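Local coordinates for protein glutamate--LysW ligase ArgX (Sulfolobus tokodaii, PDB 3VPB) that probably catalyses the ATP-dependent joining of the amino group of glutamate to the gamma-carboxyl group of the C-terminal glutamate of the carrier protein LysW, at residues Ala112-Tyr117 with Thr148-Arg153; Pro128-Trp133 with Asn158-Ala163. All blocks are in the same frame, centred on the assembly; numbering follows the deposited sequence.

Contacts 1 and 2 are both buried and belong to the same ATP-grasp domain, yet they serve different places in it. Contact 1 lies farther out, about 25 Å from the centre of the chain, where two helices pack beside the four-stranded antiparallel sheet. Contact 2 is nearer, about 13 Å from that centre, and joins two loops at the edge of the nucleotide and glutamate pocket. Helix against helix means hydrocarbon and one aromatic ring in contact 1; prolines, carbonyl oxygens and an amide enter in contact 2, whose first loop runs on to the ligands. The two meet where Arg153, ending helix 143-153, packs on Pro128, Leu161 and Lys162.

Contact 1 (Ala112-Tyr117 with Thr148-Arg153); sequences AALKAY and TIIEHR
Two helices of the ATP-grasp domain, 110-120 and 143-153, pack side by side here through Ile150, which pushes its end among Ala113, Leu114 and Tyr117. The short axes run nearly antiparallel, at 153°, with a closest approach of 10.5 Å. With CG1 anti to the carbonyl carbon (chi1 -74°) and the chain extended beyond it, Ile150 reaches straight across. Its CD1 settles 3.5 Å from Tyr117 CE1, meeting the ring obliquely, and 3.9 Å from Leu114 CB. Ile150 CG1 and CD1 both lie 3.8 Å from Ala113 CB; Ala113 and Ile150 are the nearest pair across the two segments, their CA atoms 7.1 Å apart. Tyr117 comes at Ile150 from the opposite direction, and the carbonyl O of Ala113, one helical turn back, lies 3.3 Å above the plane of its ring, toward the rim. The phenol oxygen passes 3.7 Å from Ile150 CG1 and is hydrogen-bonded to Asp126 OD2, outside the two segments; OD1 of Asp126 pairs with Arg153 in a salt bridge. On other sides of helix 143-153, Glu151 forms a salt bridge to Arg200 of a second subunit and His152 hydrogen-bonds to Arg153 of that subunit. Ala113 and Tyr117 also touch strand 164-168, as expected of the ATP-grasp fold, in which a pair of helices lies against an antiparallel sheet.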
loop_
_atom_site.group_PDB
_atom_site.type_symbol
_atom_site.label_atom_id
_atom_site.label_comp_id
_atom_site.label_asym_id
_atom_site.label_seq_id
_atom_site.Cartn_x
_atom_site.Cartn_y
_atom_site.Cartn_z
ATOM N N ALA B 112 -3.746 -21.069 0.325
ATOM C CA ALA B 112 -5.033 -21.531 -0.171
ATOM C C ALA B 112 -5.194 -21.342 -1.691
ATOM O O ALA B 112 -5.806 -22.170 -2.346
ATOM C CB ALA B 112 -6.156 -20.841 0.561
ATOM N N ALA B 113 -4.657 -20.253 -2.240
ATOM C CA ALA B 113 -4.754 -19.991 -3.696
ATOM C C ALA B 113 -4.074 -21.110 -4.502
ATOM O O ALA B 113 -4.627 -21.633 -5.499
ATOM C CB ALA B 113 -4.164 -18.620 -4.049
ATOM N N LEU B 114 -2.878 -21.497 -4.056
ATOM C CA LEU B 114 -2.138 -22.551 -4.749
ATOM C C LEU B 114 -2.895 -23.871 -4.698
ATOM O O LEU B 114 -2.998 -24.553 -5.734
ATOM C CB LEU B 114 -0.691 -22.671 -4.260
ATOM C CG LEU B 114 0.176 -23.684 -5.039
ATOM C CD1 LEU B 114 0.413 -23.256 -6.517
ATOM C CD2 LEU B 114 1.507 -23.885 -4.317
ATOM N N LYS B 115 -3.420 -24.226 -3.521
ATOM C CA LYS B 115 -4.353 -25.374 -3.394
ATOM C C LYS B 115 -5.567 -25.329 -4.332
ATOM O O LYS B 115 -5.943 -26.354 -4.938
ATOM C CB LYS B 115 -4.814 -25.544 -1.951
ATOM C CG LYS B 115 -3.716 -26.070 -1.057
ATOM C CD LYS B 115 -4.144 -26.101 0.416
ATOM C CE LYS B 115 -2.923 -26.435 1.273
ATOM N NZ LYS B 115 -3.279 -26.386 2.718
ATOM N N ALA B 116 -6.177 -24.152 -4.446
ATOM C CA ALA B 116 -7.289 -23.946 -5.379
ATOM C C ALA B 116 -6.903 -24.226 -6.830
ATOM O O ALA B 116 -7.645 -24.906 -7.541
ATOM C CB ALA B 116 -7.888 -22.530 -5.242
ATOM N N TYR B 117 -5.760 -23.696 -7.274
ATOM C CA TYR B 117 -5.258 -23.969 -8.632
ATOM C C TYR B 117 -5.067 -25.458 -8.824
ATOM O O TYR B 117 -5.472 -26.025 -9.856
ATOM C CB TYR B 117 -3.895 -23.271 -8.895
ATOM C CG TYR B 117 -3.864 -21.751 -8.779
ATOM C CD1 TYR B 117 -2.627 -21.075 -8.706
ATOM C CD2 TYR B 117 -5.033 -20.985 -8.745
ATOM C CE1 TYR B 117 -2.572 -19.686 -8.602
ATOM C CE2 TYR B 117 -4.991 -19.591 -8.616
ATOM C CZ TYR B 117 -3.745 -18.948 -8.559
ATOM O OH TYR B 117 -3.646 -17.582 -8.442
ATOM N N THR B 148 3.384 -16.557 -9.809
ATOM C CA THR B 148 3.749 -15.135 -9.881
ATOM C C THR B 148 2.557 -14.240 -9.561
ATOM O O THR B 148 2.710 -13.233 -8.878
ATOM C CB THR B 148 4.487 -14.734 -11.186
ATOM O OG1 THR B 148 5.020 -13.409 -11.024
ATOM C CG2 THR B 148 3.559 -14.723 -12.353
ATOM N N ILE B 149 1.358 -14.638 -9.978
ATOM C CA ILE B 149 0.154 -13.879 -9.607
ATOM C C ILE B 149 -0.064 -13.916 -8.095
ATOM O O ILE B 149 -0.343 -12.886 -7.468
ATOM C CB ILE B 149 -1.118 -14.346 -10.403
ATOM C CG1 ILE B 149 -0.935 -14.111 -11.910
ATOM C CG2 ILE B 149 -2.416 -13.609 -9.894
ATOM C CD1 ILE B 149 -0.685 -12.663 -12.315
ATOM N N ILE B 150 0.060 -15.094 -7.486
ATOM C CA ILE B 150 -0.057 -15.192 -6.024
ATOM C C ILE B 150 0.880 -14.215 -5.321
ATOM O O ILE B 150 0.471 -13.508 -4.403
ATOM C CB ILE B 150 0.201 -16.632 -5.540
ATOM C CG1 ILE B 150 -1.014 -17.514 -5.882
ATOM C CG2 ILE B 150 0.463 -16.675 -4.041
ATOM C CD1 ILE B 150 -0.744 -19.015 -5.694
ATOM N N GLU B 151 2.132 -14.167 -5.773
ATOM C CA GLU B 151 3.111 -13.274 -5.162
ATOM C C GLU B 151 2.709 -11.810 -5.298
ATOM O O GLU B 151 2.855 -11.028 -4.353
ATOM C CB GLU B 151 4.500 -13.466 -5.806
ATOM C CG GLU B 151 5.244 -14.724 -5.387
ATOM C CD GLU B 151 6.698 -14.763 -5.882
ATOM O OE1 GLU B 151 7.461 -15.633 -5.408
ATOM O OE2 GLU B 151 7.067 -13.932 -6.733
ATOM N N HIS B 152 2.259 -11.441 -6.496
ATOM C CA HIS B 152 1.803 -10.091 -6.755
ATOM C C HIS B 152 0.611 -9.688 -5.888
ATOM O O HIS B 152 0.617 -8.567 -5.359
ATOM C CB HIS B 152 1.499 -9.889 -8.236
ATOM C CG HIS B 152 2.730 -9.691 -9.078
ATOM N ND1 HIS B 152 3.590 -10.721 -9.401
ATOM C CD2 HIS B 152 3.240 -8.580 -9.660
ATOM C CE1 HIS B 152 4.582 -10.250 -10.141
ATOM N NE2 HIS B 152 4.398 -8.953 -10.304
ATOM N N ARG B 153 -0.382 -10.582 -5.723
ATOM C CA ARG B 153 -1.540 -10.233 -4.886
ATOM C C ARG B 153 -1.129 -9.989 -3.425
ATOM O O ARG B 153 -1.745 -9.178 -2.719
ATOM C CB ARG B 153 -2.645 -11.298 -4.938
ATOM C CG ARG B 153 -3.246 -11.574 -6.314
ATOM C CD ARG B 153 -4.229 -10.508 -6.801
ATOM N NE ARG B 153 -4.590 -10.826 -8.191
ATOM C CZ ARG B 153 -5.551 -11.665 -8.562
ATOM N NH1 ARG B 153 -6.313 -12.254 -7.656
ATOM N NH2 ARG B 153 -5.745 -11.908 -9.858
#

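Contact 2 (Pro128-Trp133 with Asn158-Ala163); sequences PPIGSW and NSALKA. With ADP (adenosine-5'-diphosphate), chain L; GLU (glutamic acid), chain M; SO4 (sulfate ion), chain P.
The loop joining strands 124-127 and 138-140, the glycine-bearing phosphate loop of the ATP-grasp fold, is backed by the short 3-10 turn at 159-162, with Pro128, Pro129 and Ile130 lying on Ala160, Leu161 and Ala163. Pro129 CD sits 3.3 Å from both Ala160 O and Ala163 O, and Pro128 CA gives a C-H...O contact to the latter. Ile130 is modelled in two conformers; in one it crosses Leu161 at about a right angle, CG1 3.5 Å from CD2, and its CD1 lies 3.3 Å from Asn158 ND2. Asn158 comes from the opposite direction, its CG trans to the backbone N (chi1 -179°), which carries the amide across to Ile130. Its OD1 takes the N-H of Ala160 at 2.9 Å, an Asx turn; ND2 is hydrogen-bonded to Tyr58 OH and to Glu52 OE2 of a LysW chain. With alanine in place of Asn158, Ala160 N would probably lose its side-chain acceptor, and Tyr58 and Glu52 of LysW their amide partner. Farther on, Ser132 C lies 3.3 Å from ADP O3B, a beta-phosphate oxygen. Ser132 OG donates to a sulfate, probably from the crystallisation liquor, and Trp133 CD1 lies 3.7 Å from the bound glutamate's amino N, at the ring edge.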
loop_
_atom_site.group_PDB
_atom_site.type_symbol
_atom_site.label_atom_id
_atom_site.label_comp_id
_atom_site.label_asym_id
_atom_site.label_seq_id
_atom_site.Cartn_x
_atom_site.Cartn_y
_atom_site.Cartn_z
ATOM N N PRO B 128 -9.929 -10.613 -7.875
ATOM C CA PRO B 128 -10.296 -10.262 -6.497
ATOM C C PRO B 128 -11.795 -9.918 -6.423
ATOM O O PRO B 128 -12.401 -9.664 -7.468
ATOM C CB PRO B 128 -9.457 -9.018 -6.212
ATOM C CG PRO B 128 -8.426 -8.930 -7.303
ATOM C CD PRO B 128 -9.063 -9.595 -8.510
ATOM N N PRO B 129 -12.364 -9.866 -5.212
ATOM C CA PRO B 129 -13.772 -9.526 -5.065
ATOM C C PRO B 129 -14.082 -8.060 -5.315
ATOM O O PRO B 129 -15.214 -7.726 -5.614
ATOM C CB PRO B 129 -14.081 -9.922 -3.610
ATOM C CG PRO B 129 -12.783 -9.807 -2.890
ATOM C CD PRO B 129 -11.744 -10.225 -3.923
ATOM N N ILE B 130 -13.097 -7.190 -5.159
ATOM C CA ILE B 130 -13.305 -5.781 -5.450
ATOM C C ILE B 130 -12.496 -5.393 -6.659
ATOM O O ILE B 130 -11.439 -5.976 -6.936
ATOM C CB ILE B 130 -12.983 -4.843 -4.256
ATOM C CG1 ILE B 130 -11.641 -5.211 -3.601
ATOM C CG2 ILE B 130 -14.122 -4.858 -3.256
ATOM C CD1 ILE B 130 -11.223 -4.230 -2.507
ATOM N N GLY B 131 -13.028 -4.433 -7.400
ATOM C CA GLY B 131 -12.395 -3.950 -8.593
ATOM C C GLY B 131 -13.435 -3.803 -9.679
ATOM O O GLY B 131 -14.573 -4.300 -9.553
ATOM N N SER B 132 -13.040 -3.106 -10.732
ATOM C CA SER B 132 -13.877 -2.864 -11.881
ATOM C C SER B 132 -12.918 -2.646 -13.034
ATOM O O SER B 132 -11.702 -2.658 -12.832
ATOM C CB SER B 132 -14.730 -1.616 -11.616
ATOM O OG SER B 132 -15.612 -1.353 -12.679
ATOM N N TRP B 133 -13.463 -2.459 -14.230
ATOM C CA TRP B 133 -12.701 -2.196 -15.463
ATOM C C TRP B 133 -11.688 -3.274 -15.835
ATOM O O TRP B 133 -10.734 -2.995 -16.549
ATOM C CB TRP B 133 -12.026 -0.821 -15.431
ATOM C CG TRP B 133 -12.975 0.335 -15.255
ATOM C CD1 TRP B 133 -14.248 0.457 -15.773
ATOM C CD2 TRP B 133 -12.712 1.555 -14.545
ATOM N NE1 TRP B 133 -14.779 1.676 -15.417
ATOM C CE2 TRP B 133 -13.860 2.371 -14.675
ATOM C CE3 TRP B 133 -11.619 2.038 -13.823
ATOM C CZ2 TRP B 133 -13.955 3.633 -14.081
ATOM C CZ3 TRP B 133 -11.713 3.299 -13.240
ATOM C CH2 TRP B 133 -12.871 4.081 -13.381
ATOM N N ASN B 158 -4.789 -3.249 0.014
ATOM C CA ASN B 158 -6.170 -3.504 0.469
ATOM C C ASN B 158 -6.314 -5.023 0.636
ATOM O O ASN B 158 -6.249 -5.779 -0.337
ATOM C CB ASN B 158 -7.169 -2.951 -0.552
ATOM C CG ASN B 158 -8.617 -3.150 -0.127
ATOM O OD1 ASN B 158 -8.939 -4.113 0.556
ATOM N ND2 ASN B 158 -9.488 -2.218 -0.516
ATOM N N SER B 159 -6.467 -5.471 1.875
ATOM C CA SER B 159 -6.494 -6.907 2.144
ATOM C C SER B 159 -7.630 -7.671 1.445
ATOM O O SER B 159 -7.528 -8.877 1.242
ATOM C CB SER B 159 -6.500 -7.156 3.656
ATOM O OG SER B 159 -5.237 -6.768 4.146
ATOM N N ALA B 160 -8.678 -6.969 1.023
ATOM C CA ALA B 160 -9.720 -7.612 0.219
ATOM C C ALA B 160 -9.171 -8.044 -1.152
ATOM O O ALA B 160 -9.641 -9.031 -1.732
ATOM C CB ALA B 160 -10.956 -6.706 0.075
ATOM N N LEU B 161 -8.137 -7.348 -1.643
ATOM C CA LEU B 161 -7.513 -7.720 -2.928
ATOM C C LEU B 161 -6.691 -8.992 -2.799
ATOM O O LEU B 161 -6.278 -9.571 -3.797
ATOM C CB LEU B 161 -6.631 -6.591 -3.470
ATOM C CG LEU B 161 -7.295 -5.269 -3.845
ATOM C CD1 LEU B 161 -6.205 -4.317 -4.366
ATOM C CD2 LEU B 161 -8.362 -5.465 -4.892
ATOM N N LYS B 162 -6.465 -9.426 -1.565
ATOM C CA LYS B 162 -5.744 -10.667 -1.296
ATOM C C LYS B 162 -6.658 -11.899 -1.287
ATOM O O LYS B 162 -6.184 -13.030 -1.170
ATOM C CB LYS B 162 -4.989 -10.557 0.032
ATOM C CG LYS B 162 -3.877 -9.495 0.014
ATOM C CD LYS B 162 -3.229 -9.318 1.382
ATOM C CE LYS B 162 -2.240 -8.145 1.345
ATOM N NZ LYS B 162 -1.368 -8.118 2.554
ATOM N N ALA B 163 -7.970 -11.683 -1.370
ATOM C CA ALA B 163 -8.906 -12.783 -1.474
ATOM C C ALA B 163 -8.979 -13.169 -2.956
ATOM O O ALA B 163 -9.120 -12.302 -3.810
ATOM C CB ALA B 163 -10.276 -12.360 -0.977
HETATM P PB ADP L . -14.851 -6.290 -13.523
HETATM O O1B ADP L . -15.716 -5.919 -12.377
HETATM O O2B ADP L . -15.394 -5.957 -14.903
HETATM O O3B ADP L . -13.402 -5.917 -13.391
HETATM P PA ADP L . -15.417 -9.004 -14.392
HETATM O O1A ADP L . -15.526 -10.242 -13.507
HETATM O O2A ADP L . -16.594 -8.428 -15.146
HETATM O O3A ADP L . -14.749 -7.897 -13.436
HETATM O "O5'" ADP L . -14.246 -9.334 -15.442
HETATM C "C5'" ADP L . -13.843 -8.446 -16.484
HETATM C "C4'" ADP L . -13.763 -9.200 -17.798
HETATM O "O4'" ADP L . -12.923 -10.346 -17.622
HETATM C "C3'" ADP L . -15.135 -9.753 -18.193
HETATM O "O3'" ADP L . -15.853 -8.814 -19.002
HETATM C "C2'" ADP L . -14.780 -10.994 -18.977
HETATM O "O2'" ADP L . -14.431 -10.650 -20.326
HETATM C "C1'" ADP L . -13.525 -11.461 -18.289
HETATM N N9 ADP L . -13.838 -12.490 -17.279
HETATM C C8 ADP L . -13.967 -12.326 -15.937
HETATM N N7 ADP L . -14.200 -13.520 -15.373
HETATM C C5 ADP L . -14.213 -14.447 -16.351
HETATM C C6 ADP L . -14.434 -15.895 -16.442
HETATM N N6 ADP L . -14.651 -16.611 -15.321
HETATM N N1 ADP L . -14.323 -16.494 -17.665
HETATM C C2 ADP L . -14.085 -15.802 -18.785
HETATM N N3 ADP L . -13.910 -14.456 -18.765
HETATM C C4 ADP L . -13.975 -13.764 -17.595
HETATM N N GLU M . -17.668 -0.335 -17.012
HETATM C CA GLU M . -18.222 -0.890 -18.276
HETATM C C GLU M . -17.088 -1.380 -19.151
HETATM O O GLU M . -17.315 -2.320 -19.935
HETATM C CB GLU M . -19.038 0.173 -19.030
HETATM C CG GLU M . -19.824 -0.380 -20.206
HETATM C CD GLU M . -20.638 0.683 -20.944
HETATM O OE1 GLU M . -20.141 1.827 -21.104
HETATM O OE2 GLU M . -21.776 0.343 -21.372
HETATM O OXT GLU M . -15.958 -0.843 -19.115
HETATM S S SO4 P . -17.349 -3.309 -15.167
HETATM O O1 SO4 P . -16.931 -3.488 -13.771
HETATM O O2 SO4 P . -16.308 -2.578 -15.864
HETATM O O3 SO4 P . -17.666 -4.573 -15.871
HETATM O O4 SO4 P . -18.521 -2.437 -15.188
#